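Local coordinates for protein dual oxidase maturation factor 1 (Homo sapiens, PDB 7D3F) that probably supports the maturation of the dual oxidase DUOX1 and its transport from the endoplasmic reticulum to the plasma membrane, at residues S73-V78 and H247-W252; L101-G106 and F130-G135; R171-A176 and L222-A227; F216-L221 and T257-V262. All blocks are in the same frame, centred on the assembly; numbering follows the deposited sequence.

Contact 1. Residues S73-V78 and H247-W252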
loop_
_atom_site.group_PDB
_atom_site.type_symbol
_atom_site.label_atom_id
_atom_site.label_comp_id
_atom_site.label_asym_id
_atom_site.label_seq_id
_atom_site.Cartn_x
_atom_site.Cartn_y
_atom_site.Cartn_z
ATOM N N SER B 73 3.483 8.718 -20.361
ATOM C CA SER B 73 4.527 9.231 -21.235
ATOM C C SER B 73 4.733 10.722 -21.008
ATOM O O SER B 73 3.773 11.480 -20.839
ATOM C CB SER B 73 4.178 8.977 -22.701
ATOM O OG SER B 73 3.056 9.747 -23.094
ATOM N N SER B 74 5.995 11.138 -20.999
ATOM C CA SER B 74 6.341 12.557 -20.931
ATOM C C SER B 74 6.510 13.144 -22.329
ATOM O O SER B 74 7.529 13.744 -22.656
ATOM C CB SER B 74 7.603 12.749 -20.099
ATOM O OG SER B 74 8.718 12.131 -20.717
ATOM N N GLU B 75 5.496 12.965 -23.173
ATOM C CA GLU B 75 5.542 13.402 -24.562
ATOM C C GLU B 75 4.427 14.393 -24.876
ATOM O O GLU B 75 3.940 14.451 -26.007
ATOM C CB GLU B 75 5.466 12.200 -25.505
ATOM C CG GLU B 75 6.649 11.246 -25.421
ATOM C CD GLU B 75 7.792 11.639 -26.340
ATOM O OE1 GLU B 75 8.029 12.852 -26.520
ATOM O OE2 GLU B 75 8.449 10.730 -26.892
ATOM N N TRP B 76 4.012 15.180 -23.885
ATOM C CA TRP B 76 2.906 16.111 -24.076
ATOM C C TRP B 76 3.366 17.449 -24.647
ATOM O O TRP B 76 2.758 17.962 -25.590
ATOM C CB TRP B 76 2.164 16.316 -22.753
ATOM C CG TRP B 76 1.299 15.154 -22.382
ATOM C CD1 TRP B 76 1.678 14.030 -21.707
ATOM C CD2 TRP B 76 -0.094 14.996 -22.672
ATOM N NE1 TRP B 76 0.605 13.184 -21.558
ATOM C CE2 TRP B 76 -0.495 13.755 -22.141
ATOM C CE3 TRP B 76 -1.042 15.786 -23.330
ATOM C CZ2 TRP B 76 -1.802 13.286 -22.246
ATOM C CZ3 TRP B 76 -2.338 15.320 -23.432
ATOM C CH2 TRP B 76 -2.706 14.081 -22.894
ATOM N N SER B 77 4.430 18.025 -24.092
ATOM C CA SER B 77 5.005 19.271 -24.599
ATOM C C SER B 77 6.471 19.005 -24.921
ATOM O O SER B 77 7.304 18.921 -24.016
ATOM C CB SER B 77 4.848 20.401 -23.585
ATOM O OG SER B 77 3.482 20.647 -23.300
ATOM N N VAL B 78 6.795 18.870 -26.202
ATOM C CA VAL B 78 8.139 18.485 -26.612
ATOM C C VAL B 78 8.805 19.643 -27.340
ATOM O O VAL B 78 8.158 20.439 -28.031
ATOM C CB VAL B 78 8.132 17.215 -27.491
ATOM C CG1 VAL B 78 7.432 16.073 -26.768
ATOM C CG2 VAL B 78 7.474 17.489 -28.834
ATOM N N HIS B 247 2.933 20.655 -28.900
ATOM C CA HIS B 247 2.239 19.433 -28.513
ATOM C C HIS B 247 2.938 18.220 -29.113
ATOM O O HIS B 247 3.089 18.118 -30.334
ATOM C CB HIS B 247 0.781 19.495 -28.962
ATOM C CG HIS B 247 -0.030 20.518 -28.229
ATOM N ND1 HIS B 247 -0.894 21.381 -28.867
ATOM C CD2 HIS B 247 -0.110 20.814 -26.910
ATOM C CE1 HIS B 247 -1.470 22.167 -27.974
ATOM N NE2 HIS B 247 -1.012 21.843 -26.778
ATOM N N GLY B 248 3.361 17.301 -28.249
ATOM C CA GLY B 248 4.160 16.175 -28.662
ATOM C C GLY B 248 3.340 14.987 -29.118
ATOM O O GLY B 248 2.119 15.071 -29.290
ATOM N N PRO B 249 4.007 13.851 -29.328
ATOM C CA PRO B 249 3.289 12.655 -29.799
ATOM C C PRO B 249 2.209 12.177 -28.847
ATOM O O PRO B 249 1.211 11.610 -29.307
ATOM C CB PRO B 249 4.408 11.615 -29.959
ATOM C CG PRO B 249 5.518 12.102 -29.090
ATOM C CD PRO B 249 5.445 13.597 -29.135
ATOM N N ALA B 250 2.373 12.377 -27.537
ATOM C CA ALA B 250 1.338 11.958 -26.596
ATOM C C ALA B 250 0.039 12.717 -26.832
ATOM O O ALA B 250 -1.049 12.134 -26.768
ATOM C CB ALA B 250 1.818 12.148 -25.158
ATOM N N PHE B 251 0.134 14.020 -27.111
ATOM C CA PHE B 251 -1.059 14.822 -27.361
ATOM C C PHE B 251 -1.826 14.303 -28.573
ATOM O O PHE B 251 -3.050 14.127 -28.523
ATOM C CB PHE B 251 -0.660 16.286 -27.557
ATOM C CG PHE B 251 -1.823 17.236 -27.614
ATOM C CD1 PHE B 251 -2.267 17.871 -26.467
ATOM C CD2 PHE B 251 -2.461 17.505 -28.814
ATOM C CE1 PHE B 251 -3.334 18.748 -26.514
ATOM C CE2 PHE B 251 -3.528 18.380 -28.866
ATOM C CZ PHE B 251 -3.964 19.002 -27.715
ATOM N N TRP B 252 -1.117 14.030 -29.670
ATOM C CA TRP B 252 -1.789 13.577 -30.884
ATOM C C TRP B 252 -2.283 12.140 -30.755
ATOM O O TRP B 252 -3.321 11.792 -31.331
ATOM C CB TRP B 252 -0.855 13.728 -32.084
ATOM C CG TRP B 252 -0.343 15.127 -32.248
ATOM C CD1 TRP B 252 0.949 15.547 -32.128
ATOM C CD2 TRP B 252 -1.120 16.296 -32.540
ATOM N NE1 TRP B 252 1.028 16.902 -32.337
ATOM C CE2 TRP B 252 -0.228 17.386 -32.593
ATOM C CE3 TRP B 252 -2.480 16.525 -32.768
ATOM C CZ2 TRP B 252 -0.654 18.686 -32.863
ATOM C CZ3 TRP B 252 -2.900 17.815 -33.036
ATOM C CH2 TRP B 252 -1.991 18.879 -33.082
#

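Contact 2. Residues L101-G106 and F130-G135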
loop_
_atom_site.group_PDB
_atom_site.type_symbol
_atom_site.label_atom_id
_atom_site.label_comp_id
_atom_site.label_asym_id
_atom_site.label_seq_id
_atom_site.Cartn_x
_atom_site.Cartn_y
_atom_site.Cartn_z
ATOM N N LEU B 101 13.355 19.176 -24.283
ATOM C CA LEU B 101 12.426 19.260 -23.170
ATOM C C LEU B 101 11.224 18.385 -23.488
ATOM O O LEU B 101 10.678 18.458 -24.596
ATOM C CB LEU B 101 11.990 20.708 -22.937
ATOM C CG LEU B 101 11.453 21.097 -21.563
ATOM C CD1 LEU B 101 12.554 21.005 -20.520
ATOM C CD2 LEU B 101 10.879 22.501 -21.620
ATOM N N GLN B 102 10.818 17.556 -22.526
ATOM C CA GLN B 102 9.693 16.636 -22.686
ATOM C C GLN B 102 8.818 16.776 -21.444
ATOM O O GLN B 102 9.028 16.085 -20.445
ATOM C CB GLN B 102 10.184 15.204 -22.877
ATOM C CG GLN B 102 10.765 14.910 -24.248
ATOM C CD GLN B 102 11.216 13.468 -24.386
ATOM O OE1 GLN B 102 11.908 12.938 -23.517
ATOM N NE2 GLN B 102 10.817 12.824 -25.476
ATOM N N VAL B 103 7.852 17.683 -21.499
ATOM C CA VAL B 103 6.970 17.949 -20.372
ATOM C C VAL B 103 5.793 16.985 -20.440
ATOM O O VAL B 103 5.041 16.977 -21.421
ATOM C CB VAL B 103 6.488 19.407 -20.375
ATOM C CG1 VAL B 103 5.725 19.703 -19.103
ATOM C CG2 VAL B 103 7.665 20.355 -20.536
ATOM N N GLY B 104 5.643 16.168 -19.396
ATOM C CA GLY B 104 4.536 15.254 -19.271
ATOM C C GLY B 104 3.541 15.690 -18.212
ATOM O O GLY B 104 3.541 16.829 -17.741
ATOM N N LEU B 105 2.673 14.749 -17.840
ATOM C CA LEU B 105 1.642 15.053 -16.854
ATOM C C LEU B 105 2.222 15.136 -15.448
ATOM O O LEU B 105 1.866 16.036 -14.676
ATOM C CB LEU B 105 0.532 14.008 -16.916
ATOM C CG LEU B 105 -0.101 13.810 -18.292
ATOM C CD1 LEU B 105 -1.266 12.846 -18.200
ATOM C CD2 LEU B 105 -0.542 15.142 -18.880
ATOM N N GLY B 106 3.110 14.213 -15.096
ATOM C CA GLY B 106 3.659 14.139 -13.760
ATOM C C GLY B 106 5.019 14.764 -13.566
ATOM O O GLY B 106 5.542 14.734 -12.448
ATOM N N PHE B 130 12.344 15.395 -13.497
ATOM C CA PHE B 130 11.995 16.254 -12.371
ATOM C C PHE B 130 10.477 16.243 -12.252
ATOM O O PHE B 130 9.781 16.757 -13.133
ATOM C CB PHE B 130 12.529 17.672 -12.570
ATOM C CG PHE B 130 14.023 17.744 -12.678
ATOM C CD1 PHE B 130 14.652 17.597 -13.903
ATOM C CD2 PHE B 130 14.802 17.959 -11.553
ATOM C CE1 PHE B 130 16.029 17.662 -14.004
ATOM C CE2 PHE B 130 16.176 18.025 -11.647
ATOM C CZ PHE B 130 16.792 17.877 -12.875
ATOM N N THR B 131 9.969 15.646 -11.181
ATOM C CA THR B 131 8.542 15.402 -11.026
ATOM C C THR B 131 7.912 16.436 -10.103
ATOM O O THR B 131 8.466 16.770 -9.052
ATOM C CB THR B 131 8.286 13.997 -10.475
ATOM O OG1 THR B 131 8.994 13.828 -9.241
ATOM C CG2 THR B 131 8.744 12.942 -11.469
ATOM N N TRP B 132 6.746 16.939 -10.508
ATOM C CA TRP B 132 5.940 17.828 -9.682
ATOM C C TRP B 132 4.636 17.171 -9.245
ATOM O O TRP B 132 3.663 17.871 -8.945
ATOM C CB TRP B 132 5.651 19.133 -10.425
ATOM C CG TRP B 132 5.115 18.935 -11.807
ATOM C CD1 TRP B 132 3.927 18.362 -12.153
ATOM C CD2 TRP B 132 5.744 19.325 -13.032
ATOM N NE1 TRP B 132 3.781 18.362 -13.519
ATOM C CE2 TRP B 132 4.883 18.949 -14.081
ATOM C CE3 TRP B 132 6.954 19.953 -13.344
ATOM C CZ2 TRP B 132 5.194 19.181 -15.419
ATOM C CZ3 TRP B 132 7.259 20.181 -14.670
ATOM C CH2 TRP B 132 6.384 19.797 -15.692
ATOM N N ARG B 133 4.596 15.841 -9.214
ATOM C CA ARG B 133 3.390 15.137 -8.803
ATOM C C ARG B 133 3.052 15.459 -7.353
ATOM O O ARG B 133 3.920 15.817 -6.552
ATOM C CB ARG B 133 3.560 13.627 -8.978
ATOM C CG ARG B 133 3.246 13.126 -10.377
ATOM C CD ARG B 133 3.417 11.618 -10.492
ATOM N NE ARG B 133 4.821 11.217 -10.483
ATOM C CZ ARG B 133 5.465 10.762 -9.412
ATOM N NH1 ARG B 133 4.833 10.647 -8.253
ATOM N NH2 ARG B 133 6.744 10.421 -9.501
ATOM N N LEU B 134 1.765 15.348 -7.028
ATOM C CA LEU B 134 1.306 15.625 -5.674
ATOM C C LEU B 134 2.029 14.729 -4.676
ATOM O O LEU B 134 2.133 13.515 -4.873
ATOM C CB LEU B 134 -0.204 15.421 -5.581
ATOM C CG LEU B 134 -1.090 16.248 -6.512
ATOM C CD1 LEU B 134 -2.555 16.018 -6.179
ATOM C CD2 LEU B 134 -0.741 17.724 -6.426
ATOM N N GLY B 135 2.531 15.336 -3.602
ATOM C CA GLY B 135 3.365 14.647 -2.643
ATOM C C GLY B 135 4.845 14.681 -2.951
ATOM O O GLY B 135 5.649 14.284 -2.097
#

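Contact 3. Residues R171-A176 and L222-A227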
loop_
_atom_site.group_PDB
_atom_site.type_symbol
_atom_site.label_atom_id
_atom_site.label_comp_id
_atom_site.label_asym_id
_atom_site.label_seq_id
_atom_site.Cartn_x
_atom_site.Cartn_y
_atom_site.Cartn_z
ATOM N N ARG B 171 3.437 26.104 -11.978
ATOM C CA ARG B 171 2.071 25.998 -11.473
ATOM C C ARG B 171 1.114 25.532 -12.563
ATOM O O ARG B 171 0.332 24.593 -12.363
ATOM C CB ARG B 171 1.614 27.343 -10.906
ATOM C CG ARG B 171 0.161 27.349 -10.453
ATOM C CD ARG B 171 -0.457 28.736 -10.559
ATOM N NE ARG B 171 0.062 29.659 -9.554
ATOM C CZ ARG B 171 -0.487 29.842 -8.358
ATOM N NH1 ARG B 171 -1.572 29.163 -8.013
ATOM N NH2 ARG B 171 0.048 30.705 -7.505
ATOM N N GLN B 172 1.157 26.187 -13.725
ATOM C CA GLN B 172 0.229 25.850 -14.797
ATOM C C GLN B 172 0.465 24.440 -15.315
ATOM O O GLN B 172 -0.489 23.689 -15.542
ATOM C CB GLN B 172 0.344 26.867 -15.931
ATOM C CG GLN B 172 -0.149 28.252 -15.558
ATOM C CD GLN B 172 -1.613 28.259 -15.164
ATOM O OE1 GLN B 172 -2.460 27.715 -15.871
ATOM N NE2 GLN B 172 -1.916 28.872 -14.026
ATOM N N TYR B 173 1.732 24.057 -15.507
ATOM C CA TYR B 173 2.017 22.714 -15.994
ATOM C C TYR B 173 1.625 21.655 -14.973
ATOM O O TYR B 173 1.108 20.597 -15.341
ATOM C CB TYR B 173 3.491 22.590 -16.373
ATOM C CG TYR B 173 3.753 22.842 -17.840
ATOM C CD1 TYR B 173 3.191 22.023 -18.811
ATOM C CD2 TYR B 173 4.559 23.892 -18.255
ATOM C CE1 TYR B 173 3.426 22.241 -20.155
ATOM C CE2 TYR B 173 4.799 24.120 -19.598
ATOM C CZ TYR B 173 4.229 23.292 -20.543
ATOM O OH TYR B 173 4.467 23.516 -21.880
ATOM N N ARG B 174 1.849 21.923 -13.683
ATOM C CA ARG B 174 1.455 20.977 -12.646
ATOM C C ARG B 174 -0.057 20.794 -12.621
ATOM O O ARG B 174 -0.555 19.664 -12.563
ATOM C CB ARG B 174 1.977 21.461 -11.293
ATOM C CG ARG B 174 1.640 20.576 -10.107
ATOM C CD ARG B 174 2.535 20.930 -8.929
ATOM N NE ARG B 174 2.066 20.361 -7.670
ATOM C CZ ARG B 174 1.375 21.039 -6.759
ATOM N NH1 ARG B 174 1.074 22.314 -6.966
ATOM N NH2 ARG B 174 0.990 20.446 -5.637
ATOM N N LEU B 175 -0.805 21.900 -12.686
ATOM C CA LEU B 175 -2.263 21.814 -12.705
ATOM C C LEU B 175 -2.753 21.050 -13.930
ATOM O O LEU B 175 -3.605 20.152 -13.827
ATOM C CB LEU B 175 -2.859 23.223 -12.676
ATOM C CG LEU B 175 -4.380 23.363 -12.697
ATOM C CD1 LEU B 175 -4.956 23.101 -11.317
ATOM C CD2 LEU B 175 -4.786 24.741 -13.203
ATOM N N ALA B 176 -2.214 21.395 -15.105
ATOM C CA ALA B 176 -2.625 20.745 -16.343
ATOM C C ALA B 176 -2.339 19.254 -16.296
ATOM O O ALA B 176 -3.203 18.435 -16.619
ATOM C CB ALA B 176 -1.914 21.388 -17.533
ATOM N N LEU B 222 -8.407 18.886 -23.992
ATOM C CA LEU B 222 -8.837 20.277 -23.922
ATOM C C LEU B 222 -8.317 20.953 -22.661
ATOM O O LEU B 222 -7.862 22.102 -22.709
ATOM C CB LEU B 222 -10.363 20.354 -23.989
ATOM C CG LEU B 222 -10.988 21.748 -24.070
ATOM C CD1 LEU B 222 -12.038 21.792 -25.168
ATOM C CD2 LEU B 222 -11.594 22.146 -22.734
ATOM N N PHE B 223 -8.375 20.259 -21.522
ATOM C CA PHE B 223 -7.876 20.844 -20.283
ATOM C C PHE B 223 -6.377 21.092 -20.362
ATOM O O PHE B 223 -5.897 22.147 -19.931
ATOM C CB PHE B 223 -8.205 19.948 -19.089
ATOM C CG PHE B 223 -7.974 20.612 -17.756
ATOM C CD1 PHE B 223 -9.030 21.172 -17.056
ATOM C CD2 PHE B 223 -6.701 20.690 -17.212
ATOM C CE1 PHE B 223 -8.822 21.789 -15.836
ATOM C CE2 PHE B 223 -6.487 21.311 -15.996
ATOM C CZ PHE B 223 -7.549 21.858 -15.306
ATOM N N PHE B 224 -5.618 20.134 -20.899
ATOM C CA PHE B 224 -4.178 20.333 -21.017
ATOM C C PHE B 224 -3.870 21.529 -21.907
ATOM O O PHE B 224 -3.041 22.380 -21.558
ATOM C CB PHE B 224 -3.505 19.070 -21.556
ATOM C CG PHE B 224 -2.003 19.127 -21.529
ATOM C CD1 PHE B 224 -1.306 18.788 -20.380
ATOM C CD2 PHE B 224 -1.289 19.526 -22.647
ATOM C CE1 PHE B 224 0.075 18.843 -20.348
ATOM C CE2 PHE B 224 0.092 19.584 -22.621
ATOM C CZ PHE B 224 0.773 19.243 -21.470
ATOM N N SER B 225 -4.552 21.628 -23.052
ATOM C CA SER B 225 -4.316 22.748 -23.959
ATOM C C SER B 225 -4.645 24.078 -23.292
ATOM O O SER B 225 -3.847 25.023 -23.336
ATOM C CB SER B 225 -5.137 22.573 -25.237
ATOM O OG SER B 225 -4.644 21.502 -26.018
ATOM N N MET B 226 -5.815 24.166 -22.655
ATOM C CA MET B 226 -6.238 25.429 -22.059
ATOM C C MET B 226 -5.336 25.832 -20.899
ATOM O O MET B 226 -5.007 27.014 -20.746
ATOM C CB MET B 226 -7.694 25.335 -21.602
ATOM C CG MET B 226 -8.702 25.175 -22.735
ATOM S SD MET B 226 -8.675 26.527 -23.931
ATOM C CE MET B 226 -7.774 25.780 -25.290
ATOM N N ALA B 227 -4.921 24.870 -20.073
ATOM C CA ALA B 227 -4.108 25.205 -18.911
ATOM C C ALA B 227 -2.662 25.506 -19.281
ATOM O O ALA B 227 -2.021 26.325 -18.615
ATOM C CB ALA B 227 -4.169 24.073 -17.885
#

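Contact 4. Residues F216-L221 and T257-V262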
loop_
_atom_site.group_PDB
_atom_site.type_symbol
_atom_site.label_atom_id
_atom_site.label_comp_id
_atom_site.label_asym_id
_atom_site.label_seq_id
_atom_site.Cartn_x
_atom_site.Cartn_y
_atom_site.Cartn_z
ATOM N N PHE B 216 -13.880 11.604 -22.326
ATOM C CA PHE B 216 -12.927 11.942 -21.272
ATOM C C PHE B 216 -11.524 12.145 -21.832
ATOM O O PHE B 216 -10.780 13.006 -21.348
ATOM C CB PHE B 216 -12.935 10.870 -20.184
ATOM C CG PHE B 216 -14.002 11.075 -19.147
ATOM C CD1 PHE B 216 -13.907 12.113 -18.235
ATOM C CD2 PHE B 216 -15.100 10.234 -19.083
ATOM C CE1 PHE B 216 -14.887 12.310 -17.281
ATOM C CE2 PHE B 216 -16.084 10.425 -18.131
ATOM C CZ PHE B 216 -15.978 11.465 -17.228
ATOM N N GLN B 217 -11.141 11.371 -22.853
ATOM C CA GLN B 217 -9.855 11.624 -23.500
ATOM C C GLN B 217 -9.823 13.011 -24.138
ATOM O O GLN B 217 -8.841 13.755 -23.991
ATOM C CB GLN B 217 -9.563 10.546 -24.545
ATOM C CG GLN B 217 -9.327 9.161 -23.969
ATOM C CD GLN B 217 -8.777 8.193 -24.999
ATOM O OE1 GLN B 217 -7.749 8.453 -25.625
ATOM N NE2 GLN B 217 -9.464 7.072 -25.184
ATOM N N LEU B 218 -10.897 13.381 -24.841
ATOM C CA LEU B 218 -10.951 14.705 -25.454
ATOM C C LEU B 218 -10.973 15.806 -24.398
ATOM O O LEU B 218 -10.393 16.879 -24.601
ATOM C CB LEU B 218 -12.167 14.811 -26.374
ATOM C CG LEU B 218 -12.162 13.874 -27.584
ATOM C CD1 LEU B 218 -13.310 14.202 -28.526
ATOM C CD2 LEU B 218 -10.827 13.935 -28.312
ATOM N N LEU B 219 -11.638 15.561 -23.267
ATOM C CA LEU B 219 -11.650 16.537 -22.183
ATOM C C LEU B 219 -10.264 16.707 -21.576
ATOM O O LEU B 219 -9.869 17.823 -21.224
ATOM C CB LEU B 219 -12.658 16.126 -21.109
ATOM C CG LEU B 219 -14.137 16.306 -21.454
ATOM C CD1 LEU B 219 -15.013 15.910 -20.275
ATOM C CD2 LEU B 219 -14.418 17.738 -21.880
ATOM N N ALA B 220 -9.519 15.609 -21.430
ATOM C CA ALA B 220 -8.139 15.714 -20.966
ATOM C C ALA B 220 -7.302 16.534 -21.936
ATOM O O ALA B 220 -6.518 17.398 -21.519
ATOM C CB ALA B 220 -7.539 14.320 -20.781
ATOM N N LEU B 221 -7.471 16.288 -23.239
ATOM C CA LEU B 221 -6.780 17.092 -24.244
ATOM C C LEU B 221 -7.113 18.572 -24.092
ATOM O O LEU B 221 -6.219 19.428 -24.080
ATOM C CB LEU B 221 -7.160 16.618 -25.645
ATOM C CG LEU B 221 -6.271 15.604 -26.355
ATOM C CD1 LEU B 221 -6.265 15.933 -27.828
ATOM C CD2 LEU B 221 -4.866 15.626 -25.796
ATOM N N THR B 257 -6.888 8.618 -30.372
ATOM C CA THR B 257 -7.558 7.571 -29.608
ATOM C C THR B 257 -8.921 8.035 -29.106
ATOM O O THR B 257 -9.899 7.279 -29.160
ATOM C CB THR B 257 -6.677 7.124 -28.442
ATOM O OG1 THR B 257 -5.382 6.758 -28.935
ATOM C CG2 THR B 257 -7.296 5.926 -27.737
ATOM N N GLY B 258 -9.010 9.275 -28.618
ATOM C CA GLY B 258 -10.294 9.795 -28.181
ATOM C C GLY B 258 -11.282 9.936 -29.321
ATOM O O GLY B 258 -12.464 9.616 -29.170
ATOM N N LEU B 259 -10.814 10.412 -30.479
ATOM C CA LEU B 259 -11.691 10.494 -31.642
ATOM C C LEU B 259 -12.152 9.111 -32.079
ATOM O O LEU B 259 -13.318 8.925 -32.441
ATOM C CB LEU B 259 -10.985 11.217 -32.788
ATOM C CG LEU B 259 -10.765 12.721 -32.601
ATOM C CD1 LEU B 259 -10.151 13.336 -33.849
ATOM C CD2 LEU B 259 -12.070 13.415 -32.239
ATOM N N LEU B 260 -11.250 8.125 -32.050
ATOM C CA LEU B 260 -11.627 6.763 -32.408
ATOM C C LEU B 260 -12.682 6.213 -31.457
ATOM O O LEU B 260 -13.659 5.597 -31.895
ATOM C CB LEU B 260 -10.391 5.864 -32.415
ATOM C CG LEU B 260 -10.604 4.395 -32.785
ATOM C CD1 LEU B 260 -11.084 4.269 -34.220
ATOM C CD2 LEU B 260 -9.327 3.597 -32.568
ATOM N N CYS B 261 -12.505 6.430 -30.151
ATOM C CA CYS B 261 -13.489 5.953 -29.184
ATOM C C CYS B 261 -14.832 6.651 -29.367
ATOM O O CYS B 261 -15.888 6.009 -29.300
ATOM C CB CYS B 261 -12.972 6.151 -27.761
ATOM S SG CYS B 261 -11.540 5.143 -27.328
ATOM N N VAL B 262 -14.812 7.968 -29.594
ATOM C CA VAL B 262 -16.054 8.711 -29.790
ATOM C C VAL B 262 -16.781 8.210 -31.030
ATOM O O VAL B 262 -17.996 7.977 -31.009
ATOM C CB VAL B 262 -15.769 10.222 -29.873
ATOM C CG1 VAL B 262 -16.964 10.959 -30.461
ATOM C CG2 VAL B 262 -15.434 10.774 -28.499
#

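Contact 1. Residues S73-V78 and H247-W252
The carbonyl oxygen of E75 receives the backbone N-H of A250, in the first turn of helix 249-274, although it belongs to a loop 175 residues earlier in the chain. This is a strand-to-helix junction: S77 and H247 form an antiparallel non-hydrogen-bonded pair at the ends of two neighbouring strands, and G248, the N-cap residue, leads from the sheet into the helix. A250 N lies 3.0 Å from E75 O. The next carbonyl takes the following bond, with G248 N to W76 O 2.8 Å. V78 packs both methyls on G248 CA. W76 and S77 both face V103, a classic beta bulge. E75, bent at chi2 (-88°), lays its chain obliquely over the P249 ring, E75 CB to P249 CG being 3.6 Å. The W76 indole, whose NE1 is hydrogen-bonded to V70 O, crosses F251 at about a right angle. Over one face of that indole sits the A250 methyl in a CH-pi contact, A250 CB lying 3.9 Å from the centroid of the W76 five-membered ring.

Contact 2. Residues L101-G106 and F130-G135
The W132 indole has the backbone of G106 over one face, with G106 C 3.8 Å above the ring plane and offset toward the rim. At its edge and in its plane is a methyl of V103, the contact V103 CG1 to W132 CH2 measuring 3.5 Å. V103 CG1 stands anti to the backbone N (chi1 -173°), which carries it to the far end of the six-membered ring. W132 CG itself is held between its own backbone N and carbonyl carbon (chi1 50°), and this turn folds the ring back across the 103-106 chain. The indole N-H is used as well: W132 NE1 donates to L105 O at 3.2 Å, with the oxygen tilted 23° from the ring plane. A second bond comes from the main chain, W132 N to G106 O at 3.2 Å, so main chain and ring of one residue grip two successive carbonyls. The same G106 O also meets T131 CA in a CA-H...O contact and has the R133 chain beside it, R133 CG to G106 O being 3.5 Å. R133 CG also lies 3.6 Å from G106 CA. Y138 of helix 138-148 packs against W132 too. The arrangement belongs to the margin of the predicted extracellular antiparallel sheet, where the turn joining strands 94-103 and 107-114 is closed by a tryptophan just after strand 122-131.

Contact 3. Residues R171-A176 and L222-A227
A176 and A227 meet methyl to methyl, A176 CB to A227 CB 3.5 Å, with F223 reaching the A176 backbone and F224 its methyl. The first torsions of the two phenylalanines are nearly alike: F223 CG and F224 CG (chi1 -172° for F224) each lie anti to the backbone N, and each ring swings from its own flank of helix 203-229 toward helix 169-199. F223 comes edge-on, with A176 CA in the plane of its ring and F223 CE2 to A176 CA at 3.9 Å; L175 O is close to the same ring carbon. The L175 side chain adds a looser touch, L175 CG to F223 CZ 4.4 Å. F224 approaches the A176 methyl obliquely, F224 CD1 to A176 CB being 3.9 Å. Farther along, F224 CZ is at the edge of the Y173 ring, 4.2 Å from Y173 CE1. Y173 has an uncommon chi1 of -95°, and its hydroxyl makes a weak hydrogen bond with S77 OG, so the ring spans from this helix pair to the sheet. Q172 CB lies 3.6 Å from A227 O. Beyond the pair, F224 also meets the W76 ring and F223 that of Y179. The segments run nearly antiparallel, at 173° with axes 9.0 Å apart, close packing across an alanine contact near the predicted extracellular end of a helical hairpin, helices 169-199 and 203-229, both predicted to cross the membrane.

Contact 4. Residues F216-L221 and T257-V262
The two helical segments run antiparallel with a signed crossing angle of -149° and axes 8.6 Å apart, closest where Q217 faces G258, their CA atoms 5.0 Å apart. At G258, which has no side chain, Q217 CB lies 3.8 Å from G258 CA. From this point Q217 reaches over helix 249-274 with an extended chain, CG anti to its carbonyl carbon (chi1 -67°), and brings its amide obliquely across T257. Q217 OE1 is 3.3 Å from T257 CG2, while Q217 NE2 is 3.6 Å from C261 SG. T257 OG1 instead bonds to I253 O in its own helix. On the other flank of the glycine, L218 divides its methyls: CD1 meets L259 CD2 and lies 4.0 Å from V262 CG2, L218 crossing both side chains at about a right angle, while CD2 meets the G258-L259 backbone. Helix 50-72 adds I67 against Q217 and I63 against C261. No hydrogen bond crosses the two segments, for Q217 OE1 meets G258 N at a poor angle; this predicted transmembrane pair is therefore joined by van der Waals contact, with the buried glutamine amide packed against a methyl and a sulfur.

How the contacts relate
Along the chain contact 1 opens first and encloses contacts 2 and 3 in turn, but contact 4 closes last; the segments of contacts 1 and 4 alternate, as do those of contacts 3 and 4. Contacts 1 and 2 have centres about 13 Å apart and join through neighbouring strands 77-86 and 94-103, with a probable hydrogen bond from V103 N to S77 O. Contact 3, about 12 Å from contact 2, touches it through Y173 on V103 and R174 at W132. Helix 203-229 carries contacts 3 and 4, about 16 Å apart, and helix 249-274 carries contacts 1 and 4; L221 meets W76 and F251. Together they connect the predicted extracellular sheet to the predicted transmembrane helices.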